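Local coordinates for protein fusolin (Unidentified entomopoxvirus, PDB 4YN2) that forms the crystalline spindles of an insect poxvirus that enhance virulence, and probably attacks chitin as a lytic polysaccharide monooxygenase, at residues A[169-182]-A[191-203]. Residues are numbered along the deposited sequence; the frame is centred on the assembly and turned at random.
With NAG (2-acetamido-2-deoxy-beta-D-glucopyranose), chain B; EDO (1,2-ethanediol), chain D.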
ATOM      1  N   ASP A 169      -7.951 -11.588   0.136  1.00  8.60           N
ATOM      2  CA  ASP A 169      -9.007 -12.133  -0.721  1.00  8.25           C
ATOM      3  C   ASP A 169      -8.622 -11.945  -2.177  1.00 11.06           C
ATOM      4  O   ASP A 169      -8.323 -10.811  -2.547  1.00  9.20           O
ATOM      5  CB  ASP A 169     -10.322 -11.381  -0.487  1.00 10.07           C
ATOM      6  CG  ASP A 169     -10.994 -11.619   0.839  1.00 19.38           C
ATOM      7  OD1 ASP A 169     -10.890 -12.745   1.359  1.00 20.89           O
ATOM      8  OD2 ASP A 169     -11.683 -10.707   1.320  1.00 21.55           O
ATOM      9  N   LEU A 170      -8.683 -12.999  -3.014  1.00  7.57           N
ATOM     10  CA  LEU A 170      -8.374 -12.862  -4.439  1.00  7.56           C
ATOM     11  C   LEU A 170      -9.520 -12.139  -5.134  1.00 11.38           C
ATOM     12  O   LEU A 170     -10.663 -12.555  -4.978  1.00 11.42           O
ATOM     13  CB  LEU A 170      -8.142 -14.239  -5.077  1.00  7.92           C
ATOM     14  CG  LEU A 170      -7.826 -14.269  -6.590  1.00 11.98           C
ATOM     15  CD1 LEU A 170      -6.430 -13.783  -6.878  1.00 12.01           C
ATOM     16  CD2 LEU A 170      -7.963 -15.665  -7.113  1.00 13.96           C
ATOM     17  N   ILE A 171      -9.236 -11.041  -5.857  1.00  7.64           N
ATOM     18  CA  ILE A 171     -10.276 -10.297  -6.593  1.00  7.58           C
ATOM     19  C   ILE A 171     -10.016 -10.286  -8.105  1.00 12.11           C
ATOM     20  O   ILE A 171     -10.893  -9.862  -8.850  1.00 11.63           O
ATOM     21  CB  ILE A 171     -10.440  -8.848  -6.051  1.00 10.47           C
ATOM     22  CG1 ILE A 171      -9.139  -8.014  -6.176  1.00 11.07           C
ATOM     23  CG2 ILE A 171     -10.930  -8.906  -4.595  1.00 12.25           C
ATOM     24  CD1 ILE A 171      -9.314  -6.525  -5.970  1.00 15.63           C
ATOM     25  N   TYR A 172      -8.834 -10.722  -8.571  1.00  7.89           N
ATOM     26  CA  TYR A 172      -8.531 -10.672  -9.993  1.00  7.28           C
ATOM     27  C   TYR A 172      -7.481 -11.690 -10.374  1.00 10.35           C
ATOM     28  O   TYR A 172      -6.524 -11.897  -9.637  1.00  9.66           O
ATOM     29  CB  TYR A 172      -8.034  -9.281 -10.354  1.00  8.08           C
ATOM     30  CG  TYR A 172      -7.887  -9.010 -11.831  1.00  9.07           C
ATOM     31  CD1 TYR A 172      -8.977  -8.615 -12.598  1.00 11.00           C
ATOM     32  CD2 TYR A 172      -6.640  -9.055 -12.445  1.00 10.04           C
ATOM     33  CE1 TYR A 172      -8.836  -8.293 -13.945  1.00 10.03           C
ATOM     34  CE2 TYR A 172      -6.493  -8.787 -13.803  1.00 11.46           C
ATOM     35  CZ  TYR A 172      -7.586  -8.366 -14.544  1.00 16.04           C
ATOM     36  OH  TYR A 172      -7.410  -8.047 -15.874  1.00 12.78           O
ATOM     37  N   ASN A 173      -7.688 -12.340 -11.501  1.00  7.13           N
ATOM     38  CA  ASN A 173      -6.767 -13.310 -12.040  1.00  7.11           C
ATOM     39  C   ASN A 173      -6.892 -13.313 -13.562  1.00 11.24           C
ATOM     40  O   ASN A 173      -7.916 -13.746 -14.094  1.00 10.59           O
ATOM     41  CB  ASN A 173      -7.023 -14.677 -11.453  1.00  8.34           C
ATOM     42  CG  ASN A 173      -5.955 -15.657 -11.801  1.00 16.49           C
ATOM     43  OD1 ASN A 173      -4.927 -15.311 -12.388  1.00 10.13           O
ATOM     44  ND2 ASN A 173      -6.176 -16.905 -11.463  1.00 17.25           N
ATOM     45  N   ASP A 174      -5.867 -12.808 -14.263  1.00  6.72           N
ATOM     46  CA  ASP A 174      -5.959 -12.686 -15.720  1.00  5.93           C
ATOM     47  C   ASP A 174      -4.611 -12.476 -16.378  1.00 10.13           C
ATOM     48  O   ASP A 174      -3.659 -12.095 -15.711  1.00  9.32           O
ATOM     49  CB  ASP A 174      -6.850 -11.455 -16.049  1.00  8.04           C
ATOM     50  CG  ASP A 174      -7.481 -11.431 -17.437  1.00 14.16           C
ATOM     51  OD1 ASP A 174      -7.610 -12.499 -18.042  1.00 11.72           O
ATOM     52  OD2 ASP A 174      -7.915 -10.340 -17.873  1.00 19.76           O
ATOM     53  N   THR A 175      -4.550 -12.708 -17.698  1.00  8.38           N
ATOM     54  CA  THR A 175      -3.430 -12.302 -18.549  1.00  8.95           C
ATOM     55  C   THR A 175      -3.781 -10.883 -18.939  1.00 14.40           C
ATOM     56  O   THR A 175      -4.951 -10.596 -19.170  1.00 16.19           O
ATOM     57  CB  THR A 175      -3.221 -13.210 -19.746  1.00 16.25           C
ATOM     58  OG1 THR A 175      -4.460 -13.366 -20.423  1.00 14.97           O
ATOM     59  CG2 THR A 175      -2.637 -14.536 -19.360  1.00 20.09           C
ATOM     60  N   VAL A 176      -2.814  -9.995 -18.953  1.00 10.65           N
ATOM     61  CA  VAL A 176      -3.038  -8.572 -19.159  1.00 11.02           C
ATOM     62  C   VAL A 176      -2.346  -8.105 -20.445  1.00 14.49           C
ATOM     63  O   VAL A 176      -1.224  -8.523 -20.716  1.00 12.48           O
ATOM     64  CB  VAL A 176      -2.475  -7.855 -17.891  1.00 15.42           C
ATOM     65  CG1 VAL A 176      -2.282  -6.363 -18.091  1.00 16.20           C
ATOM     66  CG2 VAL A 176      -3.354  -8.136 -16.672  1.00 15.47           C
ATOM     67  N   PRO A 177      -2.946  -7.167 -21.195  1.00 13.43           N
ATOM     68  CA  PRO A 177      -2.276  -6.672 -22.406  1.00 13.09           C
ATOM     69  C   PRO A 177      -1.138  -5.699 -22.119  1.00 15.32           C
ATOM     70  O   PRO A 177      -1.210  -4.893 -21.183  1.00 13.80           O
ATOM     71  CB  PRO A 177      -3.400  -5.958 -23.141  1.00 15.46           C
ATOM     72  CG  PRO A 177      -4.256  -5.443 -22.073  1.00 19.87           C
ATOM     73  CD  PRO A 177      -4.274  -6.542 -21.040  1.00 15.47           C
ATOM     74  N   LEU A 178      -0.091  -5.775 -22.940  1.00 12.08           N
ATOM     75  CA  LEU A 178       1.029  -4.846 -22.913  1.00 11.58           C
ATOM     76  C   LEU A 178       0.599  -3.676 -23.790  1.00 17.11           C
ATOM     77  O   LEU A 178       0.365  -3.876 -24.977  1.00 16.13           O
ATOM     78  CB  LEU A 178       2.295  -5.539 -23.431  1.00 11.15           C
ATOM     79  CG  LEU A 178       3.565  -4.726 -23.458  1.00 14.62           C
ATOM     80  CD1 LEU A 178       4.035  -4.384 -22.044  1.00 13.88           C
ATOM     81  CD2 LEU A 178       4.652  -5.480 -24.216  1.00 17.33           C
ATOM     82  N   ASP A 179       0.381  -2.496 -23.199  1.00 14.20           N
ATOM     83  CA  ASP A 179      -0.174  -1.342 -23.908  1.00 13.40           C
ATOM     84  C   ASP A 179       0.672  -0.086 -23.788  1.00 17.67           C
ATOM     85  O   ASP A 179       1.482   0.025 -22.865  1.00 16.16           O
ATOM     86  CB  ASP A 179      -1.560  -1.009 -23.319  1.00 14.98           C
ATOM     87  CG  ASP A 179      -2.706  -1.941 -23.663  1.00 28.99           C
ATOM     88  OD1 ASP A 179      -2.784  -2.386 -24.839  1.00 32.16           O
ATOM     89  OD2 ASP A 179      -3.623  -2.081 -22.822  1.00 30.76           O
ATOM     90  N   PRO A 180       0.416   0.933 -24.647  1.00 16.27           N
ATOM     91  CA  PRO A 180       1.114   2.214 -24.477  1.00 16.22           C
ATOM     92  C   PRO A 180       0.721   2.891 -23.167  1.00 17.78           C
ATOM     93  O   PRO A 180      -0.415   2.733 -22.705  1.00 16.05           O
ATOM     94  CB  PRO A 180       0.626   3.049 -25.675  1.00 18.19           C
ATOM     95  CG  PRO A 180       0.047   2.080 -26.627  1.00 22.86           C
ATOM     96  CD  PRO A 180      -0.521   0.997 -25.786  1.00 18.52           C
ATOM     97  N   ARG A 181       1.630   3.671 -22.595  1.00 14.55           N
ATOM     98  CA  ARG A 181       1.334   4.432 -21.381  1.00 15.42           C
ATOM     99  C   ARG A 181       0.334   5.510 -21.672  1.00 20.44           C
ATOM    100  O   ARG A 181       0.364   6.093 -22.756  1.00 21.05           O
ATOM    101  CB  ARG A 181       2.589   5.128 -20.818  1.00 17.56           C
ATOM    102  CG  ARG A 181       3.599   4.220 -20.159  1.00 28.13           C
ATOM    103  CD  ARG A 181       4.778   5.019 -19.631  1.00 37.90           C
ATOM    104  NE  ARG A 181       5.585   5.593 -20.710  1.00 45.47           N
ATOM    105  CZ  ARG A 181       6.648   6.376 -20.538  1.00 61.00           C
ATOM    106  NH1 ARG A 181       7.066   6.681 -19.314  1.00 45.18           N
ATOM    107  NH2 ARG A 181       7.318   6.839 -21.589  1.00 54.63           N
ATOM    108  N   LEU A 182      -0.499   5.837 -20.701  1.00 16.39           N
ATOM    109  CA  LEU A 182      -1.413   6.960 -20.837  1.00 16.16           C
ATOM    110  C   LEU A 182      -0.669   8.248 -20.471  1.00 19.06           C
ATOM    111  O   LEU A 182       0.385   8.175 -19.828  1.00 16.40           O
ATOM    112  CB  LEU A 182      -2.623   6.774 -19.925  1.00 16.55           C
ATOM    113  CG  LEU A 182      -3.457   5.530 -20.158  1.00 21.76           C
ATOM    114  CD1 LEU A 182      -4.570   5.464 -19.153  1.00 22.18           C
ATOM    115  CD2 LEU A 182      -4.023   5.510 -21.570  1.00 25.12           C
ATOM    116  N   LEU A 191       6.377   0.648 -22.426  1.00 15.71           N
ATOM    117  CA  LEU A 191       5.076  -0.039 -22.512  1.00 14.42           C
ATOM    118  C   LEU A 191       4.693  -0.484 -21.120  1.00 14.65           C
ATOM    119  O   LEU A 191       5.581  -0.664 -20.288  1.00 13.68           O
ATOM    120  CB  LEU A 191       5.144  -1.250 -23.447  1.00 14.46           C
ATOM    121  CG  LEU A 191       5.344  -0.960 -24.925  1.00 19.28           C
ATOM    122  CD1 LEU A 191       5.707  -2.235 -25.672  1.00 19.34           C
ATOM    123  CD2 LEU A 191       4.102  -0.343 -25.547  1.00 21.22           C
ATOM    124  N   VAL A 192       3.395  -0.676 -20.861  1.00  9.97           N
ATOM    125  CA  VAL A 192       2.920  -1.052 -19.526  1.00  9.04           C
ATOM    126  C   VAL A 192       1.858  -2.125 -19.580  1.00 11.54           C
ATOM    127  O   VAL A 192       1.139  -2.267 -20.572  1.00  9.80           O
ATOM    128  CB  VAL A 192       2.360   0.177 -18.756  1.00 11.96           C
ATOM    129  CG1 VAL A 192       3.482   1.101 -18.302  1.00 11.78           C
ATOM    130  CG2 VAL A 192       1.343   0.946 -19.586  1.00 11.68           C
ATOM    131  N   TYR A 193       1.716  -2.833 -18.469  1.00  7.34           N
ATOM    132  CA  TYR A 193       0.636  -3.793 -18.301  1.00  7.18           C
ATOM    133  C   TYR A 193      -0.455  -3.039 -17.591  1.00 12.46           C
ATOM    134  O   TYR A 193      -0.286  -2.689 -16.425  1.00 13.20           O
ATOM    135  CB  TYR A 193       1.094  -5.024 -17.544  1.00  7.84           C
ATOM    136  CG  TYR A 193       2.036  -5.879 -18.349  1.00  8.60           C
ATOM    137  CD1 TYR A 193       1.558  -6.750 -19.320  1.00  9.96           C
ATOM    138  CD2 TYR A 193       3.407  -5.822 -18.142  1.00  9.17           C
ATOM    139  CE1 TYR A 193       2.424  -7.551 -20.058  1.00  9.85           C
ATOM    140  CE2 TYR A 193       4.281  -6.628 -18.862  1.00  9.50           C
ATOM    141  CZ  TYR A 193       3.784  -7.506 -19.809  1.00 16.89           C
ATOM    142  OH  TYR A 193       4.659  -8.253 -20.556  1.00 17.66           O
ATOM    143  N   ARG A 194      -1.507  -2.671 -18.329  1.00  9.42           N
ATOM    144  CA  ARG A 194      -2.635  -1.878 -17.839  1.00  9.60           C
ATOM    145  C   ARG A 194      -3.853  -2.758 -17.771  1.00 13.39           C
ATOM    146  O   ARG A 194      -4.171  -3.415 -18.762  1.00 12.51           O
ATOM    147  CB  ARG A 194      -2.904  -0.686 -18.779  1.00 12.59           C
ATOM    148  CG  ARG A 194      -2.270   0.610 -18.358  1.00 24.81           C
ATOM    149  CD  ARG A 194      -2.889   1.803 -19.066  1.00 27.18           C
ATOM    150  NE  ARG A 194      -2.590   1.904 -20.502  1.00 19.05           N
ATOM    151  CZ  ARG A 194      -3.478   1.901 -21.503  1.00 31.72           C
ATOM    152  NH1 ARG A 194      -4.772   1.720 -21.262  1.00 20.11           N
ATOM    153  NH2 ARG A 194      -3.072   2.051 -22.756  1.00 19.57           N
ATOM    154  N   PHE A 195      -4.550  -2.783 -16.634  1.00  9.33           N
ATOM    155  CA  PHE A 195      -5.688  -3.683 -16.510  1.00  8.50           C
ATOM    156  C   PHE A 195      -6.739  -3.137 -15.564  1.00 10.44           C
ATOM    157  O   PHE A 195      -6.417  -2.614 -14.497  1.00  8.08           O
ATOM    158  CB  PHE A 195      -5.232  -5.096 -16.083  1.00  9.92           C
ATOM    159  CG  PHE A 195      -4.295  -5.191 -14.898  1.00 11.45           C
ATOM    160  CD1 PHE A 195      -2.977  -4.772 -14.998  1.00 13.83           C
ATOM    161  CD2 PHE A 195      -4.683  -5.839 -13.738  1.00 13.39           C
ATOM    162  CE1 PHE A 195      -2.105  -4.893 -13.923  1.00 14.98           C
ATOM    163  CE2 PHE A 195      -3.803  -5.969 -12.666  1.00 15.77           C
ATOM    164  CZ  PHE A 195      -2.525  -5.487 -12.759  1.00 13.77           C
ATOM    165  N   THR A 196      -8.006  -3.274 -15.973  1.00  8.33           N
ATOM    166  CA  THR A 196      -9.151  -2.767 -15.221  1.00  8.70           C
ATOM    167  C   THR A 196      -9.582  -3.804 -14.207  1.00 12.39           C
ATOM    168  O   THR A 196     -10.027  -4.880 -14.582  1.00 11.86           O
ATOM    169  CB  THR A 196     -10.280  -2.369 -16.165  1.00 13.29           C
ATOM    170  OG1 THR A 196      -9.761  -1.379 -17.041  1.00 12.63           O
ATOM    171  CG2 THR A 196     -11.469  -1.778 -15.426  1.00 11.58           C
ATOM    172  N   VAL A 197      -9.438  -3.467 -12.928  1.00  9.38           N
ATOM    173  CA  VAL A 197      -9.758  -4.345 -11.818  1.00 10.00           C
ATOM    174  C   VAL A 197     -10.883  -3.728 -11.001  1.00 15.71           C
ATOM    175  O   VAL A 197     -10.785  -2.552 -10.621  1.00 13.87           O
ATOM    176  CB  VAL A 197      -8.502  -4.585 -10.940  1.00 14.21           C
ATOM    177  CG1 VAL A 197      -8.806  -5.567  -9.806  1.00 14.15           C
ATOM    178  CG2 VAL A 197      -7.346  -5.105 -11.791  1.00 13.98           C
ATOM    179  N   PRO A 198     -11.928  -4.514 -10.669  1.00 14.39           N
ATOM    180  CA  PRO A 198     -12.970  -3.996  -9.779  1.00 14.24           C
ATOM    181  C   PRO A 198     -12.473  -4.087  -8.342  1.00 16.47           C
ATOM    182  O   PRO A 198     -12.363  -5.174  -7.788  1.00 17.01           O
ATOM    183  CB  PRO A 198     -14.173  -4.902 -10.065  1.00 16.35           C
ATOM    184  CG  PRO A 198     -13.613  -6.150 -10.599  1.00 21.47           C
ATOM    185  CD  PRO A 198     -12.186  -5.925 -11.024  1.00 17.08           C
ATOM    186  N   ILE A 199     -12.129  -2.948  -7.760  1.00 11.93           N
ATOM    187  CA  ILE A 199     -11.597  -2.873  -6.408  1.00 10.23           C
ATOM    188  C   ILE A 199     -12.760  -2.770  -5.413  1.00 13.92           C
ATOM    189  O   ILE A 199     -13.472  -1.773  -5.456  1.00 11.53           O
ATOM    190  CB  ILE A 199     -10.635  -1.666  -6.268  1.00 12.55           C
ATOM    191  CG1 ILE A 199      -9.520  -1.652  -7.352  1.00 12.41           C
ATOM    192  CG2 ILE A 199     -10.028  -1.616  -4.876  1.00 12.41           C
ATOM    193  CD1 ILE A 199      -8.607  -2.798  -7.369  1.00 18.85           C
ATOM    194  N   PRO A 200     -12.929  -3.723  -4.465  1.00 11.51           N
ATOM    195  CA  PRO A 200     -13.983  -3.562  -3.450  1.00 12.12           C
ATOM    196  C   PRO A 200     -13.719  -2.336  -2.588  1.00 17.77           C
ATOM    197  O   PRO A 200     -12.569  -2.098  -2.202  1.00 16.36           O
ATOM    198  CB  PRO A 200     -13.884  -4.852  -2.621  1.00 13.80           C
ATOM    199  CG  PRO A 200     -13.123  -5.811  -3.471  1.00 17.50           C
ATOM    200  CD  PRO A 200     -12.165  -4.965  -4.238  1.00 12.83           C
ATOM    201  N   ILE A 201     -14.765  -1.540  -2.315  1.00 15.56           N
ATOM    202  CA  ILE A 201     -14.605  -0.331  -1.517  1.00 16.89           C
ATOM    203  C   ILE A 201     -14.452  -0.711  -0.051  1.00 20.85           C
ATOM    204  O   ILE A 201     -14.921  -1.754   0.392  1.00 19.83           O
ATOM    205  CB  ILE A 201     -15.776   0.678  -1.720  1.00 20.92           C
ATOM    206  CG1 ILE A 201     -16.058   0.954  -3.203  1.00 21.64           C
ATOM    207  CG2 ILE A 201     -15.505   1.998  -1.012  1.00 24.31           C
ATOM    208  CD1 ILE A 201     -14.914   1.202  -4.058  1.00 36.31           C
ATOM    209  N   ARG A 202     -13.730   0.131   0.668  1.00 19.07           N
ATOM    210  CA  ARG A 202     -13.470   0.039   2.096  1.00 19.04           C
ATOM    211  C   ARG A 202     -13.685   1.403   2.705  1.00 22.85           C
ATOM    212  O   ARG A 202     -13.522   2.408   2.020  1.00 20.74           O
ATOM    213  CB  ARG A 202     -12.021  -0.413   2.343  1.00 19.59           C
ATOM    214  CG  ARG A 202     -11.624  -1.739   1.691  1.00 24.95           C
ATOM    215  CD  ARG A 202     -12.220  -2.876   2.456  1.00 27.74           C
ATOM    216  NE  ARG A 202     -11.706  -4.187   2.048  1.00 14.61           N
ATOM    217  CZ  ARG A 202     -12.373  -5.115   1.371  1.00 17.02           C
ATOM    218  NH1 ARG A 202     -13.593  -4.872   0.913  1.00 15.90           N
ATOM    219  NH2 ARG A 202     -11.813  -6.294   1.131  1.00 13.59           N
ATOM    220  N   GLN A 203     -14.001   1.454   3.988  1.00 21.72           N
ATOM    221  CA  GLN A 203     -14.143   2.729   4.699  1.00 22.44           C
ATOM    222  C   GLN A 203     -12.803   3.068   5.389  1.00 25.68           C
ATOM    223  O   GLN A 203     -12.635   4.179   5.877  1.00 26.98           O
ATOM    224  CB  GLN A 203     -15.324   2.722   5.701  1.00 24.79           C
ATOM    225  CG  GLN A 203     -15.320   1.612   6.761  1.00 40.80           C
ATOM    226  CD  GLN A 203     -15.891   0.291   6.287  1.00 66.74           C
ATOM    227  OE1 GLN A 203     -16.931   0.235   5.620  1.00 64.48           O
ATOM    228  NE2 GLN A 203     -15.219  -0.809   6.610  1.00 59.87           N
TER
HETATM  229  C1  NAG B   1      -5.247 -17.951 -11.757  1.00 18.00           C
HETATM  230  C2  NAG B   1      -5.267 -19.044 -10.693  1.00 17.84           C
HETATM  231  C3  NAG B   1      -4.266 -20.126 -11.096  1.00 19.31           C
HETATM  232  C4  NAG B   1      -4.547 -20.616 -12.514  1.00 21.47           C
HETATM  233  C5  NAG B   1      -4.631 -19.447 -13.491  1.00 22.14           C
HETATM  234  C6  NAG B   1      -5.032 -19.855 -14.893  1.00 25.06           C
HETATM  235  C7  NAG B   1      -5.662 -18.711  -8.279  1.00 19.25           C
HETATM  236  C8  NAG B   1      -5.199 -17.992  -7.050  1.00 19.36           C
HETATM  237  N2  NAG B   1      -4.930 -18.505  -9.386  1.00 18.17           N
HETATM  238  O3  NAG B   1      -4.417 -21.202 -10.181  1.00 20.01           O
HETATM  239  O4  NAG B   1      -3.505 -21.475 -12.954  1.00 25.27           O
HETATM  240  O5  NAG B   1      -5.607 -18.511 -13.019  1.00 18.96           O
HETATM  241  O6  NAG B   1      -6.203 -20.651 -14.915  1.00 28.34           O
HETATM  242  O7  NAG B   1      -6.633 -19.458  -8.266  1.00 18.39           O
HETATM  243  C1  EDO D 405      -7.568  -2.486 -20.098  1.00 22.19           C
HETATM  244  O1  EDO D 405      -7.666  -1.794 -18.849  1.00 23.27           O
HETATM  245  C2  EDO D 405      -7.429  -4.015 -19.876  1.00 22.34           C
HETATM  246  O2  EDO D 405      -8.196  -4.438 -18.746  1.00 18.29           O
HETATM  247  O   HOH W   1     -12.786  -8.619   0.083  1.00 32.30           O
HETATM  248  O   HOH W   2      -9.561  -6.426 -16.755  1.00 21.82           O
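Tyr172 swings its ring out with CG opposite the backbone N (chi1 -171°), which lays one face under Val197, while Phe195 takes the tight setting with CG between N and carbonyl carbon (chi1 49°) and turns its ring toward Val176. Val197 CG2 stands almost squarely over the Tyr172 ring, 3.9 Å from its centroid, in a CH-pi contact. The Tyr172 and Phe195 rings lie near parallel, planes 28° apart, but so displaced that little of one lies over the other; Tyr172 CE2 meets Phe195 CD2 at 3.5 Å. Val176 CG2 covers a face of Phe195. Beyond Val197, Ile171 CD1 rests against CD of the Pro200 ring. A water bridges Tyr172 OH and Thr196 O, and another links Asp169 OD2 to Arg202 NH2; Asp169 OD1 also forms a salt bridge with Lys153, and Arg202 NH2 a hydrogen bond to Thr152 O.

At the other end the backbones pair directly: Asp179 N gives a nearly straight bond to Val192 O (2.7 Å), returned from Val192 N to Asp179 O (2.9 Å). On one face of this pairing Leu178 CD1 sits over the Tyr193 ring, whose hydroxyl bonds Glu143. On the other, Arg194 turns side-on to Pro180 O, which takes NH2 at 2.7 Å and NE at 3.2 Å, the oxygen lying nearly in the guanidinium plane. Leu182 CD2 and Asp179 CB sandwich that plane, and a salt bridge from NH1 to Glu133 further restrains its rotation.

Strand 169-174, bulged where Ile171 and Tyr172 face Val149 and carrying the Asn173-linked glycan, thus packs from one sheet on strand 191-200 of the facing sheet, where 178-180 adds an edge hairpin: the beta-sandwich core characteristic of lytic polysaccharide monooxygenases.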